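Local coordinates for NADH:ubiquinone oxidoreductase, Na translocating, F subunit (Porphyromonas gingivalis, PDB 2R6H), which binds FAD in an antiparallel beta domain and probably a nicotinamide nucleotide in a Rossmann-like domain, as part of an oxidoreductase subunit, at residues 42-47 against 145-150; 20-25 against 67-72. All blocks are in the same frame, centred on the assembly; numbering follows the deposited sequence.

Contact 1: residues 42-47 against 145-150; sequences GSYAQI and GPYGDF. With FAD (flavin-adenine dinucleotide), chain H.
Y44 and Y147 form an antiparallel hydrogen-bonded pair, joining strand 44-49 to strand 140-147. Y147 N donates to Y44 O at 2.7 Å, and Y44 N returns a bond to Y147 O at 2.9 Å, although the position of that last oxygen is less certain. Past the pair the two segments stay linked through a water, which donates to G42 O and accepts from F150 N. S43 OG has H151 NE2 as its partner outside the contact.

A chi1 of 63° sets Y44 CG between its backbone N and carbonyl carbon, which places the ring between Y147 CB and the flavin. CB of Y147 sits over one face, 3.6 Å from the ring centroid and 20° off the normal, which identifies a CH-pi contact. The two ring planes are 27° from parallel, but with centroids 5.5 Å apart their overlap is slight. The Q46 side chain crosses that of Y147, its amide carbon covering a face of the ring, while Y147 OH is hydrogen-bonded to S144 OG.

The methyl C7M of FAD lies over the opposite face of Y44, 3.5 Å from CD2. Y44, part of the FAD pocket, thus has apolar contacts on both faces, which probably limits how far its ring can tilt.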
loop_
_atom_site.group_PDB
_atom_site.type_symbol
_atom_site.label_atom_id
_atom_site.label_comp_id
_atom_site.label_asym_id
_atom_site.label_seq_id
_atom_site.Cartn_x
_atom_site.Cartn_y
_atom_site.Cartn_z
ATOM N N GLY A 42 -8.044 3.011 -7.652
ATOM C CA GLY A 42 -8.446 2.654 -6.314
ATOM C C GLY A 42 -9.254 1.379 -6.295
ATOM O O GLY A 42 -9.602 0.891 -5.220
ATOM N N SER A 43 -9.557 0.838 -7.471
ATOM C CA SER A 43 -10.203 -0.472 -7.558
ATOM C C SER A 43 -9.173 -1.560 -7.300
ATOM O O SER A 43 -7.962 -1.306 -7.342
ATOM C CB SER A 43 -10.855 -0.692 -8.924
ATOM O OG SER A 43 -12.217 -0.286 -8.935
ATOM N N TYR A 44 -9.646 -2.771 -7.030
ATOM C CA TYR A 44 -8.724 -3.862 -6.743
ATOM C C TYR A 44 -8.971 -5.051 -7.632
ATOM O O TYR A 44 -10.016 -5.157 -8.267
ATOM C CB TYR A 44 -8.816 -4.300 -5.282
ATOM C CG TYR A 44 -10.161 -4.863 -4.877
ATOM C CD1 TYR A 44 -10.403 -6.232 -4.887
ATOM C CD2 TYR A 44 -11.179 -4.028 -4.466
ATOM C CE1 TYR A 44 -11.632 -6.752 -4.504
ATOM C CE2 TYR A 44 -12.411 -4.536 -4.079
ATOM C CZ TYR A 44 -12.636 -5.897 -4.101
ATOM O OH TYR A 44 -13.869 -6.381 -3.718
ATOM N N ALA A 45 -7.992 -5.945 -7.671
ATOM C CA ALA A 45 -8.099 -7.175 -8.442
ATOM C C ALA A 45 -8.020 -8.381 -7.511
ATOM O O ALA A 45 -7.858 -8.228 -6.300
ATOM C CB ALA A 45 -7.004 -7.235 -9.490
ATOM N N GLN A 46 -8.131 -9.579 -8.065
ATOM C CA GLN A 46 -8.072 -10.767 -7.235
ATOM C C GLN A 46 -7.168 -11.824 -7.812
ATOM O O GLN A 46 -7.279 -12.155 -8.993
ATOM C CB GLN A 46 -9.454 -11.350 -7.081
ATOM C CG GLN A 46 -10.444 -10.352 -6.644
ATOM C CD GLN A 46 -11.634 -11.014 -6.047
ATOM O OE1 GLN A 46 -12.251 -11.876 -6.674
ATOM N NE2 GLN A 46 -11.967 -10.637 -4.815
ATOM N N ILE A 47 -6.295 -12.367 -6.968
ATOM C CA ILE A 47 -5.398 -13.432 -7.381
ATOM C C ILE A 47 -5.959 -14.777 -6.974
ATOM O O ILE A 47 -6.504 -14.920 -5.883
ATOM C CB ILE A 47 -4.011 -13.311 -6.728
ATOM C CG1 ILE A 47 -3.507 -11.874 -6.778
ATOM C CG2 ILE A 47 -3.021 -14.243 -7.421
ATOM C CD1 ILE A 47 -3.405 -11.326 -8.171
ATOM N N GLY A 145 -10.534 -8.850 -12.350
ATOM C CA GLY A 145 -10.826 -7.493 -11.930
ATOM C C GLY A 145 -11.531 -6.738 -13.038
ATOM O O GLY A 145 -11.773 -7.316 -14.100
ATOM N N PRO A 146 -11.859 -5.449 -12.797
ATOM C CA PRO A 146 -11.578 -4.739 -11.541
ATOM C C PRO A 146 -12.725 -4.921 -10.557
ATOM O O PRO A 146 -13.816 -5.295 -10.970
ATOM C CB PRO A 146 -11.552 -3.269 -11.979
ATOM C CG PRO A 146 -11.959 -3.256 -13.425
ATOM C CD PRO A 146 -12.559 -4.569 -13.739
ATOM N N TYR A 147 -12.489 -4.651 -9.284
ATOM C CA TYR A 147 -13.573 -4.623 -8.323
ATOM C C TYR A 147 -13.493 -3.344 -7.514
ATOM O O TYR A 147 -12.476 -2.645 -7.559
ATOM C CB TYR A 147 -13.492 -5.817 -7.376
ATOM C CG TYR A 147 -13.433 -7.152 -8.067
ATOM C CD1 TYR A 147 -12.215 -7.707 -8.434
ATOM C CD2 TYR A 147 -14.594 -7.862 -8.348
ATOM C CE1 TYR A 147 -12.148 -8.933 -9.064
ATOM C CE2 TYR A 147 -14.545 -9.091 -8.987
ATOM C CZ TYR A 147 -13.318 -9.628 -9.342
ATOM O OH TYR A 147 -13.241 -10.855 -9.975
ATOM N N GLY A 148 -14.556 -3.038 -6.777
ATOM C CA GLY A 148 -14.464 -2.137 -5.643
ATOM C C GLY A 148 -15.033 -0.765 -5.945
ATOM O O GLY A 148 -15.271 -0.423 -7.103
ATOM N N ASP A 149 -15.253 0.022 -4.897
ATOM C CA ASP A 149 -16.027 1.253 -5.013
ATOM C C ASP A 149 -15.188 2.469 -4.636
ATOM O O ASP A 149 -15.646 3.607 -4.737
ATOM C CB ASP A 149 -17.277 1.184 -4.133
ATOM C CG ASP A 149 -18.425 2.005 -4.687
ATOM O OD1 ASP A 149 -18.195 3.174 -5.062
ATOM O OD2 ASP A 149 -19.557 1.481 -4.749
ATOM N N PHE A 150 -13.956 2.221 -4.202
ATOM C CA PHE A 150 -13.135 3.260 -3.594
ATOM C C PHE A 150 -12.594 4.223 -4.646
ATOM O O PHE A 150 -11.558 3.970 -5.259
ATOM C CB PHE A 150 -11.978 2.638 -2.808
ATOM C CG PHE A 150 -11.075 3.646 -2.157
ATOM C CD1 PHE A 150 -9.726 3.691 -2.468
ATOM C CD2 PHE A 150 -11.574 4.551 -1.235
ATOM C CE1 PHE A 150 -8.892 4.617 -1.872
ATOM C CE2 PHE A 150 -10.746 5.480 -0.636
ATOM C CZ PHE A 150 -9.404 5.513 -0.955
HETATM P PA FAD H . -4.235 -14.751 5.650
HETATM O O1A FAD H . -5.585 -14.173 5.241
HETATM O O2A FAD H . -4.136 -16.274 5.523
HETATM O O5B FAD H . -3.858 -14.307 7.168
HETATM C C5B FAD H . -3.645 -12.941 7.488
HETATM C C4B FAD H . -2.872 -12.818 8.796
HETATM O O4B FAD H . -3.602 -13.427 9.844
HETATM C C3B FAD H . -1.519 -13.508 8.728
HETATM O O3B FAD H . -0.540 -12.620 9.209
HETATM C C2B FAD H . -1.620 -14.696 9.661
HETATM O O2B FAD H . -0.410 -14.872 10.363
HETATM C C1B FAD H . -2.752 -14.282 10.596
HETATM N N9A FAD H . -3.496 -15.421 11.204
HETATM C C8A FAD H . -4.034 -16.526 10.578
HETATM N N7A FAD H . -4.633 -17.308 11.514
HETATM C C5A FAD H . -4.490 -16.720 12.734
HETATM C C6A FAD H . -4.901 -17.076 14.027
HETATM N N6A FAD H . -5.504 -18.244 14.252
HETATM N N1A FAD H . -4.599 -16.248 15.101
HETATM C C2A FAD H . -3.893 -15.071 14.900
HETATM N N3A FAD H . -3.487 -14.720 13.620
HETATM C C4A FAD H . -3.778 -15.530 12.554
HETATM N N1 FAD H . -3.146 -6.228 0.882
HETATM C C2 FAD H . -1.991 -5.786 0.292
HETATM O O2 FAD H . -0.924 -6.177 0.746
HETATM N N3 FAD H . -2.049 -4.918 -0.788
HETATM C C4 FAD H . -3.271 -4.484 -1.297
HETATM O O4 FAD H . -3.382 -3.711 -2.264
HETATM C C4X FAD H . -4.429 -4.942 -0.693
HETATM N N5 FAD H . -5.642 -4.519 -1.190
HETATM C C5X FAD H . -6.797 -4.966 -0.578
HETATM C C6 FAD H . -8.019 -4.524 -1.077
HETATM C C7 FAD H . -9.208 -4.953 -0.501
HETATM C C7M FAD H . -10.508 -4.456 -1.076
HETATM C C8 FAD H . -9.161 -5.828 0.587
HETATM C C8M FAD H . -10.424 -6.300 1.230
HETATM C C9 FAD H . -7.937 -6.261 1.082
HETATM C C9A FAD H . -6.747 -5.838 0.507
HETATM N N10 FAD H . -5.522 -6.262 0.998
HETATM C C10 FAD H . -4.367 -5.810 0.399
HETATM C "C1'" FAD H . -5.392 -7.349 2.022
HETATM C "C2'" FAD H . -5.199 -8.668 1.293
HETATM O "O2'" FAD H . -6.338 -8.924 0.508
HETATM C "C3'" FAD H . -4.988 -9.837 2.249
HETATM O "O3'" FAD H . -5.877 -9.771 3.341
HETATM C "C4'" FAD H . -3.545 -9.858 2.716
HETATM O "O4'" FAD H . -2.772 -10.203 1.598
HETATM C "C5'" FAD H . -3.324 -10.908 3.789
HETATM O "O5'" FAD H . -3.987 -12.086 3.395
HETATM P P FAD H . -3.187 -13.481 3.354
HETATM O O1P FAD H . -3.965 -14.509 2.567
HETATM O O2P FAD H . -1.800 -13.262 2.808
HETATM O O3P FAD H . -3.080 -13.920 4.882
HETATM O O HOH W 1 -11.918 0.017 -4.399
#

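Contact 2: residues 20-25 against 67-72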
loop_
_atom_site.group_PDB
_atom_site.type_symbol
_atom_site.label_atom_id
_atom_site.label_comp_id
_atom_site.label_asym_id
_atom_site.label_seq_id
_atom_site.Cartn_x
_atom_site.Cartn_y
_atom_site.Cartn_z
ATOM N N VAL A 20 10.361 -3.780 -2.144
ATOM C CA VAL A 20 10.311 -2.337 -2.280
ATOM C C VAL A 20 10.445 -1.676 -0.872
ATOM O O VAL A 20 10.834 -0.511 -0.726
ATOM C CB VAL A 20 9.051 -1.950 -3.085
ATOM C CG1 VAL A 20 7.882 -1.583 -2.174
ATOM C CG2 VAL A 20 9.368 -0.855 -4.064
ATOM N N SER A 21 10.154 -2.460 0.163
ATOM C CA SER A 21 10.506 -2.118 1.535
ATOM C C SER A 21 10.808 -3.437 2.190
ATOM O O SER A 21 10.978 -4.433 1.498
ATOM C CB SER A 21 9.336 -1.489 2.253
ATOM O OG SER A 21 8.364 -2.483 2.480
ATOM N N THR A 22 10.837 -3.479 3.515
ATOM C CA THR A 22 11.177 -4.739 4.177
ATOM C C THR A 22 10.101 -5.829 4.048
ATOM O O THR A 22 10.409 -7.010 3.918
ATOM C CB THR A 22 11.517 -4.552 5.642
ATOM O OG1 THR A 22 12.730 -3.801 5.752
ATOM C CG2 THR A 22 11.726 -5.911 6.284
ATOM N N PHE A 23 8.840 -5.427 4.074
ATOM C CA PHE A 23 7.771 -6.393 4.008
ATOM C C PHE A 23 6.766 -6.136 2.871
ATOM O O PHE A 23 5.671 -6.723 2.836
ATOM C CB PHE A 23 7.079 -6.446 5.352
ATOM C CG PHE A 23 7.969 -6.881 6.452
ATOM C CD1 PHE A 23 8.647 -8.085 6.370
ATOM C CD2 PHE A 23 8.132 -6.099 7.576
ATOM C CE1 PHE A 23 9.481 -8.498 7.401
ATOM C CE2 PHE A 23 8.962 -6.504 8.603
ATOM C CZ PHE A 23 9.634 -7.699 8.519
ATOM N N ILE A 24 7.133 -5.272 1.931
ATOM C CA ILE A 24 6.290 -5.058 0.762
ATOM C C ILE A 24 7.055 -5.282 -0.536
ATOM O O ILE A 24 8.010 -4.566 -0.845
ATOM C CB ILE A 24 5.661 -3.674 0.780
ATOM C CG1 ILE A 24 5.125 -3.403 2.181
ATOM C CG2 ILE A 24 4.547 -3.610 -0.241
ATOM C CD1 ILE A 24 4.619 -2.019 2.380
ATOM N N LYS A 25 6.647 -6.311 -1.271
ATOM C CA LYS A 25 7.155 -6.533 -2.613
ATOM C C LYS A 25 6.316 -5.753 -3.614
ATOM O O LYS A 25 5.094 -5.624 -3.461
ATOM C CB LYS A 25 7.146 -8.017 -2.969
ATOM C CG LYS A 25 8.435 -8.695 -2.643
ATOM C CD LYS A 25 8.280 -10.197 -2.603
ATOM C CE LYS A 25 9.613 -10.852 -2.307
ATOM N NZ LYS A 25 10.665 -10.370 -3.247
ATOM N N GLY A 67 17.859 -7.579 6.631
ATOM C CA GLY A 67 18.244 -7.348 8.017
ATOM C C GLY A 67 17.210 -7.678 9.087
ATOM O O GLY A 67 17.534 -8.330 10.082
ATOM N N ASP A 68 15.972 -7.231 8.901
ATOM C CA ASP A 68 14.927 -7.508 9.882
ATOM C C ASP A 68 14.483 -8.966 9.876
ATOM O O ASP A 68 14.089 -9.511 10.910
ATOM C CB ASP A 68 13.730 -6.591 9.664
ATOM C CG ASP A 68 13.943 -5.200 10.249
ATOM O OD1 ASP A 68 15.106 -4.869 10.610
ATOM O OD2 ASP A 68 12.940 -4.446 10.355
ATOM N N TRP A 69 14.533 -9.583 8.697
ATOM C CA TRP A 69 14.217 -10.997 8.525
ATOM C C TRP A 69 15.200 -11.856 9.282
ATOM O O TRP A 69 14.831 -12.910 9.770
ATOM C CB TRP A 69 14.286 -11.391 7.056
ATOM C CG TRP A 69 13.289 -10.717 6.213
ATOM C CD1 TRP A 69 13.215 -9.389 5.938
ATOM C CD2 TRP A 69 12.213 -11.328 5.501
ATOM N NE1 TRP A 69 12.155 -9.135 5.111
ATOM C CE2 TRP A 69 11.523 -10.320 4.827
ATOM C CE3 TRP A 69 11.766 -12.649 5.385
ATOM C CZ2 TRP A 69 10.405 -10.566 4.044
ATOM C CZ3 TRP A 69 10.657 -12.890 4.603
ATOM C CH2 TRP A 69 9.989 -11.855 3.945
ATOM N N ASP A 70 16.457 -11.426 9.357
ATOM C CA ASP A 70 17.445 -12.151 10.144
ATOM C C ASP A 70 17.095 -12.003 11.618
ATOM O O ASP A 70 17.089 -12.973 12.366
ATOM C CB ASP A 70 18.865 -11.618 9.890
ATOM C CG ASP A 70 19.295 -11.726 8.420
ATOM O OD1 ASP A 70 20.118 -10.878 7.966
ATOM O OD2 ASP A 70 18.820 -12.659 7.724
ATOM N N LYS A 71 16.801 -10.776 12.026
ATOM C CA LYS A 71 16.483 -10.494 13.413
ATOM C C LYS A 71 15.323 -11.327 13.897
ATOM O O LYS A 71 15.438 -12.017 14.901
ATOM C CB LYS A 71 16.166 -9.021 13.594
ATOM C CG LYS A 71 17.390 -8.138 13.503
ATOM C CD LYS A 71 17.031 -6.661 13.652
ATOM C CE LYS A 71 18.273 -5.787 13.755
ATOM N NZ LYS A 71 17.993 -4.561 14.549
HETATM N N MSE A 72 14.205 -11.275 13.180
HETATM C CA MSE A 72 13.000 -11.958 13.624
HETATM C C MSE A 72 12.963 -13.452 13.297
HETATM O O MSE A 72 12.001 -14.141 13.639
HETATM C CB MSE A 72 11.777 -11.275 13.040
HETATM C CG MSE A 72 11.699 -9.801 13.348
HETATM SE SE MSE A 72 9.997 -9.032 12.752
HETATM C CE MSE A 72 10.509 -7.119 12.771
#
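With chi1 at -62° in F23 and much the same in W69, each ring carbon CG stands opposite the carbonyl carbon of its own residue, and the two side chains run alongside one another, pointing opposite ways. F23 CE1 comes to lie over one face of the indole, 3.6 Å from W69 NE1. The rings meet obliquely, their planes at 42°, which fits neither a stack nor an edge-to-face pair.

The polar link uses the indole's edge: W69 NE1 donates to T22 O at 3.0 Å. The acceptor lies only 7° out of the indole plane, whereas the donor is tilted from the carbonyl plane. T22 CG2 is 3.5 Å from W69 NE1 and also sits above the centre of the F23 ring, so one methyl group packs against both aromatic side chains. On its other branch, T22 OG1 is hydrogen-bonded to E199. Farther along the chain, CE of selenomethionine M72 approaches the edge of the F23 ring, 4.4 Å from CZ.

W69 also meets the ring of W75. The turn of the beta-hairpin between strands 9-19 and 24-30 is therefore joined to helix 66-71 by a single hydrogen bond, from indole N-H to backbone carbonyl, and by an apolar cluster of F23, W69 and the T22 methyl.

Both contacts involve the six-stranded antiparallel sheet, but they lie on opposite sides of the chain's centre, with centres 27 Å apart and nearest atoms about 11 Å apart. Contact 1 joins two adjacent strands, 44-49 and 140-147; contact 2 ties the approach to strand 24-30 to helix 66-71, in the excursion between strands 52-55 and 78-81. The segments alternate in the order 20-25, 42-47, 67-72, 145-150, so the two connections cross in sequence. Strands 24-30 and 44-49 are consecutive yet separated in the sheet by 140-147 and 9-19. Contact 1 sits beside the flavin ring, whereas contact 2, its F23 side chain about 9 Å from FAD, joins an outlying helix to a hairpin of the same sheet.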